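Local coordinates for alpha-acetolactate decarboxylase (Bacillus subtilis subsp. spizizenii, PDB 6J3D), which probably decarboxylates (2S)-2-acetolactate to (R)-acetoin and carbon dioxide, a step toward butane-2,3-diol, with the aid of a bound zinc ion, at residues L132-R137 with G181-A186; D139-K144 with L216-V221. All blocks are in the same frame, centred on the assembly; numbering follows the deposited sequence.

Overall arrangement
Both contacts pair antiparallel strands along one continuous run of chain: strand 133-139 of contact 1 passes through Gly-140 into strand 141-148, and strand 219-232, a partner in contact 2, also pairs with 133-139. Contact 1 is wholly buried, its centre about 10 Å from the centre of the chain, and is regular, with aromatic and aliphatic side chains on the two sides of the strands and the zinc site nearby. Contact 2, its centre about 18 Å from that of the chain, is partly exposed; its strands turn corners, a bulge shifts the register, and acidic side chains and a lysine join the apolar ones. Val-221 of contact 2 packs on Ile-136 and Arg-137 of contact 1.

Contact 1: L132-R137 with G181-A186; sequences LFYAIR and GFLTPA
The carbonyl oxygen of Tyr-134 takes the backbone N-H of Leu-183 at 2.8 Å (O to N), and the CA of Phe-182 also approaches it with a CA-H...O contact. The companion bond from Tyr-134 N to Leu-183 O is 3.1 Å long. Two more bonds join Ile-136 and Gly-181, the shorter from Ile-136 N to Gly-181 O at 2.8 Å, so two hydrogen-bonded antiparallel pairs flank the non-hydrogen-bonded pair Ala-135 and Phe-182. There the small methyl of Ala-135 leaves room for a ring: its CB meets Phe-182 CE1 at 3.9 Å.

Tyr-134, Ile-136 and Leu-183 share the other face. Leu-183 CG rests on Tyr-134 CB, while its CD2 branch reaches Ile-136 CG2 at 3.8 Å. Ile-136 CG1 is anti to the backbone N (chi1 -170°), which, with the branching at CB, sets CG2 between N and carbonyl carbon, facing Leu-183. The Tyr-134 hydroxyl is hydrogen-bonded to Ser-129 O.

Pro-185 follows the last residue of strand 181-184. Its CD sits over the centre of the Phe-133 ring, 3.7 Å from the centroid and 14° off the ring normal, a CH-pi contact for which the rigid proline ring is well suited. Leu-233 of the second subunit also packs on Phe-133.

Strand 175-184 pairs on its other side with 195-202, which carries the zinc ligands His-197 and His-199; Phe-182 bonds to His-197 through the backbone. Strand hydrogen bonds satisfy the buried peptide groups they join and apolar groups pack both faces, making this a largely apolar contact beside the zinc-ligand strand.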
loop_
_atom_site.group_PDB
_atom_site.type_symbol
_atom_site.label_atom_id
_atom_site.label_comp_id
_atom_site.label_asym_id
_atom_site.label_seq_id
_atom_site.Cartn_x
_atom_site.Cartn_y
_atom_site.Cartn_z
ATOM N N LEU A 132 -6.004 3.869 10.139
ATOM C CA LEU A 132 -5.878 4.952 9.181
ATOM C C LEU A 132 -4.427 5.434 9.170
ATOM O O LEU A 132 -3.639 5.087 10.039
ATOM C CB LEU A 132 -6.787 6.118 9.541
ATOM C CG LEU A 132 -8.270 5.823 9.758
ATOM C CD1 LEU A 132 -9.011 7.092 10.224
ATOM C CD2 LEU A 132 -8.864 5.283 8.471
ATOM N N PHE A 133 -4.133 6.307 8.229
ATOM C CA PHE A 133 -2.832 6.983 8.149
ATOM C C PHE A 133 -2.952 8.349 8.815
ATOM O O PHE A 133 -3.993 8.998 8.750
ATOM C CB PHE A 133 -2.429 7.166 6.710
ATOM C CG PHE A 133 -2.099 5.877 5.993
ATOM C CD1 PHE A 133 -3.098 5.127 5.431
ATOM C CD2 PHE A 133 -0.777 5.450 5.874
ATOM C CE1 PHE A 133 -2.779 3.936 4.790
ATOM C CE2 PHE A 133 -0.465 4.294 5.200
ATOM C CZ PHE A 133 -1.472 3.529 4.688
ATOM N N TYR A 134 -1.892 8.801 9.478
ATOM C CA TYR A 134 -1.863 10.175 10.057
ATOM C C TYR A 134 -0.548 10.826 9.793
ATOM O O TYR A 134 0.470 10.173 9.708
ATOM C CB TYR A 134 -2.073 10.170 11.569
ATOM C CG TYR A 134 -3.355 9.471 12.008
ATOM C CD1 TYR A 134 -3.382 8.101 12.234
ATOM C CD2 TYR A 134 -4.527 10.182 12.178
ATOM C CE1 TYR A 134 -4.564 7.452 12.593
ATOM C CE2 TYR A 134 -5.703 9.530 12.531
ATOM C CZ TYR A 134 -5.706 8.194 12.735
ATOM O OH TYR A 134 -6.846 7.516 13.095
ATOM N N ALA A 135 -0.577 12.126 9.644
ATOM C CA ALA A 135 0.615 12.951 9.712
ATOM C C ALA A 135 0.605 13.577 11.088
ATOM O O ALA A 135 -0.475 13.884 11.616
ATOM C CB ALA A 135 0.566 14.014 8.629
ATOM N N ILE A 136 1.767 13.706 11.697
ATOM C CA ILE A 136 1.892 14.297 13.033
ATOM C C ILE A 136 2.982 15.360 13.080
ATOM O O ILE A 136 4.029 15.209 12.432
ATOM C CB ILE A 136 2.086 13.195 14.078
ATOM C CG1 ILE A 136 1.972 13.743 15.490
ATOM C CG2 ILE A 136 3.402 12.515 13.932
ATOM C CD1 ILE A 136 1.647 12.622 16.489
ATOM N N ARG A 137 2.725 16.434 13.852
ATOM C CA ARG A 137 3.691 17.479 14.060
ATOM C C ARG A 137 3.756 17.804 15.519
ATOM O O ARG A 137 2.705 17.967 16.156
ATOM C CB ARG A 137 3.321 18.747 13.312
ATOM C CG ARG A 137 4.269 19.897 13.495
ATOM C CD ARG A 137 4.039 20.944 12.399
ATOM N NE ARG A 137 4.861 22.120 12.644
ATOM C CZ ARG A 137 4.982 23.178 11.841
ATOM N NH1 ARG A 137 4.370 23.220 10.670
ATOM N NH2 ARG A 137 5.743 24.198 12.234
ATOM N N GLY A 181 6.234 13.716 11.127
ATOM C CA GLY A 181 6.278 12.423 10.502
ATOM C C GLY A 181 4.915 11.842 10.287
ATOM O O GLY A 181 3.920 12.547 10.272
ATOM N N PHE A 182 4.906 10.521 10.193
ATOM C CA PHE A 182 3.713 9.790 9.831
ATOM C C PHE A 182 3.478 8.625 10.756
ATOM O O PHE A 182 4.428 8.011 11.257
ATOM C CB PHE A 182 3.828 9.303 8.384
ATOM C CG PHE A 182 3.880 10.396 7.384
ATOM C CD1 PHE A 182 2.727 11.031 6.988
ATOM C CD2 PHE A 182 5.097 10.833 6.864
ATOM C CE1 PHE A 182 2.791 12.074 6.035
ATOM C CE2 PHE A 182 5.139 11.860 5.940
ATOM C CZ PHE A 182 4.021 12.485 5.554
ATOM N N LEU A 183 2.192 8.303 10.963
ATOM C CA LEU A 183 1.762 7.127 11.714
ATOM C C LEU A 183 1.128 6.190 10.683
ATOM O O LEU A 183 0.212 6.615 9.967
ATOM C CB LEU A 183 0.728 7.529 12.750
ATOM C CG LEU A 183 0.966 8.672 13.699
ATOM C CD1 LEU A 183 -0.031 8.483 14.828
ATOM C CD2 LEU A 183 2.368 8.854 14.133
ATOM N N THR A 184 1.697 4.990 10.541
ATOM C CA THR A 184 1.364 4.035 9.486
ATOM C C THR A 184 0.782 2.777 10.102
ATOM O O THR A 184 1.364 2.181 11.031
ATOM C CB THR A 184 2.612 3.677 8.692
ATOM O OG1 THR A 184 3.095 4.868 8.036
ATOM C CG2 THR A 184 2.322 2.654 7.656
ATOM N N PRO A 185 -0.382 2.353 9.601
ATOM C CA PRO A 185 -0.962 1.098 10.101
ATOM C C PRO A 185 -0.131 -0.149 9.724
ATOM O O PRO A 185 0.613 -0.160 8.739
ATOM C CB PRO A 185 -2.330 1.046 9.431
ATOM C CG PRO A 185 -2.480 2.193 8.593
ATOM C CD PRO A 185 -1.231 3.003 8.600
ATOM N N ALA A 186 -0.244 -1.194 10.532
ATOM C CA ALA A 186 0.576 -2.383 10.320
ATOM C C ALA A 186 0.425 -3.059 8.963
ATOM O O ALA A 186 1.406 -3.659 8.468
ATOM C CB ALA A 186 0.316 -3.382 11.470
#

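Contact 2: D139-K144 with L216-V221; sequences DGLFKK and LEDCTV
A classic beta bulge marks the meeting of 139-144 with 216-221: Glu-217 and Asp-218 both face Leu-141, whose carbonyl oxygen accepts both their backbone N-H groups. Glu-217 N lies 2.9 Å from Leu-141 O, bent to 145° at the hydrogen, and Asp-218 N lies 3.1 Å from the same oxygen on a straighter line. Leu-141 N donates to Asp-218 O, coming from above the carbonyl plane. The extra residue moves the register by one, so Phe-142 comes opposite Leu-216.

Cys-219 SG lies over one face of the Phe-142 ring, 4.3 Å from its centroid and offset toward the rim, a sulfur-aromatic contact. It also comes within 3.2 Å of Leu-141 O, and a compact, polarisable thiol suits this place between ring and backbone. Leu-216 lies alongside Phe-142, its CG 4.2 Å from CE1.

Bulges of this kind let antiparallel strands bend, and here both chains turn corners, at Gly-140 and Lys-143 and at Glu-217 and Asp-218. Gly-140, with no side chain, lets its CA meet Asp-218 O in a CA-H...O contact, and its phi of 144° suits glycine.

Leu-141, its CG anti to the backbone N (chi1 174°), packs CD2 3.2 Å from Glu-217 OE1, a close van der Waals contact of methyl and carboxylate oxygen. Glu-217 OE2 lies 3.6 Å from the CB methylene of Lys-143, whose NZ is 6.6 Å from OE2, so the charged ends do not touch.

At the far end Asp-139 and Thr-220 exchange two backbone bonds. Asp-139 OD1 is held by Thr-178 and Arg-137, and Thr-220 OG1 by Lys-109.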
loop_
_atom_site.group_PDB
_atom_site.type_symbol
_atom_site.label_atom_id
_atom_site.label_comp_id
_atom_site.label_asym_id
_atom_site.label_seq_id
_atom_site.Cartn_x
_atom_site.Cartn_y
_atom_site.Cartn_z
ATOM N N ASP A 139 5.595 20.675 17.933
ATOM C CA ASP A 139 6.429 21.885 17.989
ATOM C C ASP A 139 6.693 22.257 19.418
ATOM O O ASP A 139 5.787 22.253 20.204
ATOM C CB ASP A 139 5.716 23.069 17.390
ATOM C CG ASP A 139 5.421 22.911 15.945
ATOM O OD1 ASP A 139 6.313 22.487 15.164
ATOM O OD2 ASP A 139 4.199 23.035 15.623
ATOM N N GLY A 140 7.911 22.620 19.759
ATOM C CA GLY A 140 8.131 23.149 21.098
ATOM C C GLY A 140 9.442 22.741 21.686
ATOM O O GLY A 140 10.415 22.641 20.974
ATOM N N LEU A 141 9.466 22.582 23.009
ATOM C CA LEU A 141 10.654 22.298 23.766
ATOM C C LEU A 141 10.718 20.827 24.190
ATOM O O LEU A 141 9.720 20.302 24.716
ATOM C CB LEU A 141 10.661 23.161 25.033
ATOM C CG LEU A 141 11.772 22.899 26.040
ATOM C CD1 LEU A 141 13.135 23.251 25.402
ATOM C CD2 LEU A 141 11.551 23.728 27.337
ATOM N N PHE A 142 11.861 20.187 23.888
ATOM C CA PHE A 142 12.100 18.787 24.205
ATOM C C PHE A 142 13.180 18.682 25.212
ATOM O O PHE A 142 14.221 19.313 25.091
ATOM C CB PHE A 142 12.501 18.007 22.945
ATOM C CG PHE A 142 11.484 18.058 21.874
ATOM C CD1 PHE A 142 10.540 17.023 21.751
ATOM C CD2 PHE A 142 11.447 19.104 20.996
ATOM C CE1 PHE A 142 9.609 17.056 20.769
ATOM C CE2 PHE A 142 10.494 19.155 20.000
ATOM C CZ PHE A 142 9.552 18.137 19.907
ATOM N N LYS A 143 12.959 17.897 26.249
ATOM C CA LYS A 143 14.016 17.665 27.220
ATOM C C LYS A 143 15.211 17.017 26.502
ATOM O O LYS A 143 16.338 17.370 26.764
ATOM C CB LYS A 143 13.560 16.753 28.359
ATOM C CG LYS A 143 14.728 16.405 29.337
ATOM C CD LYS A 143 14.426 15.218 30.298
ATOM C CE LYS A 143 15.572 14.961 31.306
ATOM N NZ LYS A 143 15.293 13.857 32.283
ATOM N N LYS A 144 14.910 16.041 25.638
ATOM C CA LYS A 144 15.910 15.273 24.887
ATOM C C LYS A 144 15.309 14.912 23.543
ATOM O O LYS A 144 14.123 14.619 23.465
ATOM C CB LYS A 144 16.183 13.907 25.558
ATOM N N LEU A 216 9.321 14.991 25.674
ATOM C CA LEU A 216 8.668 16.298 25.459
ATOM C C LEU A 216 8.676 17.050 26.765
ATOM O O LEU A 216 8.644 16.447 27.851
ATOM C CB LEU A 216 7.205 16.139 24.992
ATOM C CG LEU A 216 6.909 15.570 23.597
ATOM C CD1 LEU A 216 7.178 14.120 23.569
ATOM C CD2 LEU A 216 5.425 15.823 23.318
ATOM N N GLU A 217 8.677 18.376 26.674
ATOM C CA GLU A 217 8.539 19.222 27.865
ATOM C C GLU A 217 7.409 20.225 27.748
ATOM O O GLU A 217 6.590 20.325 28.653
ATOM C CB GLU A 217 9.836 19.935 28.127
ATOM C CG GLU A 217 10.830 19.116 28.878
ATOM C CD GLU A 217 12.024 19.919 29.352
ATOM O OE1 GLU A 217 12.403 20.917 28.686
ATOM O OE2 GLU A 217 12.604 19.544 30.394
ATOM N N ASP A 218 7.333 20.958 26.635
ATOM C CA ASP A 218 6.326 22.035 26.456
ATOM C C ASP A 218 6.087 22.187 24.965
ATOM O O ASP A 218 6.853 22.884 24.268
ATOM C CB ASP A 218 6.803 23.397 27.017
ATOM C CG ASP A 218 6.887 23.430 28.476
ATOM O OD1 ASP A 218 5.847 23.758 29.124
ATOM O OD2 ASP A 218 8.021 23.243 28.995
ATOM N N CYS A 219 5.067 21.497 24.483
ATOM C CA CYS A 219 4.862 21.193 23.067
ATOM C C CYS A 219 3.419 21.304 22.672
ATOM O O CYS A 219 2.554 21.122 23.517
ATOM C CB CYS A 219 5.312 19.746 22.761
ATOM S SG CYS A 219 7.074 19.541 23.006
ATOM N N THR A 220 3.174 21.621 21.400
ATOM C CA THR A 220 1.875 21.531 20.779
ATOM C C THR A 220 1.932 20.428 19.741
ATOM O O THR A 220 2.815 20.426 18.896
ATOM C CB THR A 220 1.445 22.837 20.110
ATOM O OG1 THR A 220 1.376 23.876 21.094
ATOM C CG2 THR A 220 0.020 22.685 19.499
ATOM N N VAL A 221 0.980 19.500 19.806
ATOM C CA VAL A 221 0.932 18.379 18.890
ATOM C C VAL A 221 -0.263 18.623 17.984
ATOM O O VAL A 221 -1.359 18.923 18.471
ATOM C CB VAL A 221 0.756 17.036 19.600
ATOM C CG1 VAL A 221 0.696 15.855 18.576
ATOM C CG2 VAL A 221 1.896 16.845 20.613
HETATM O O HOH W 1 2.060 21.094 16.200
#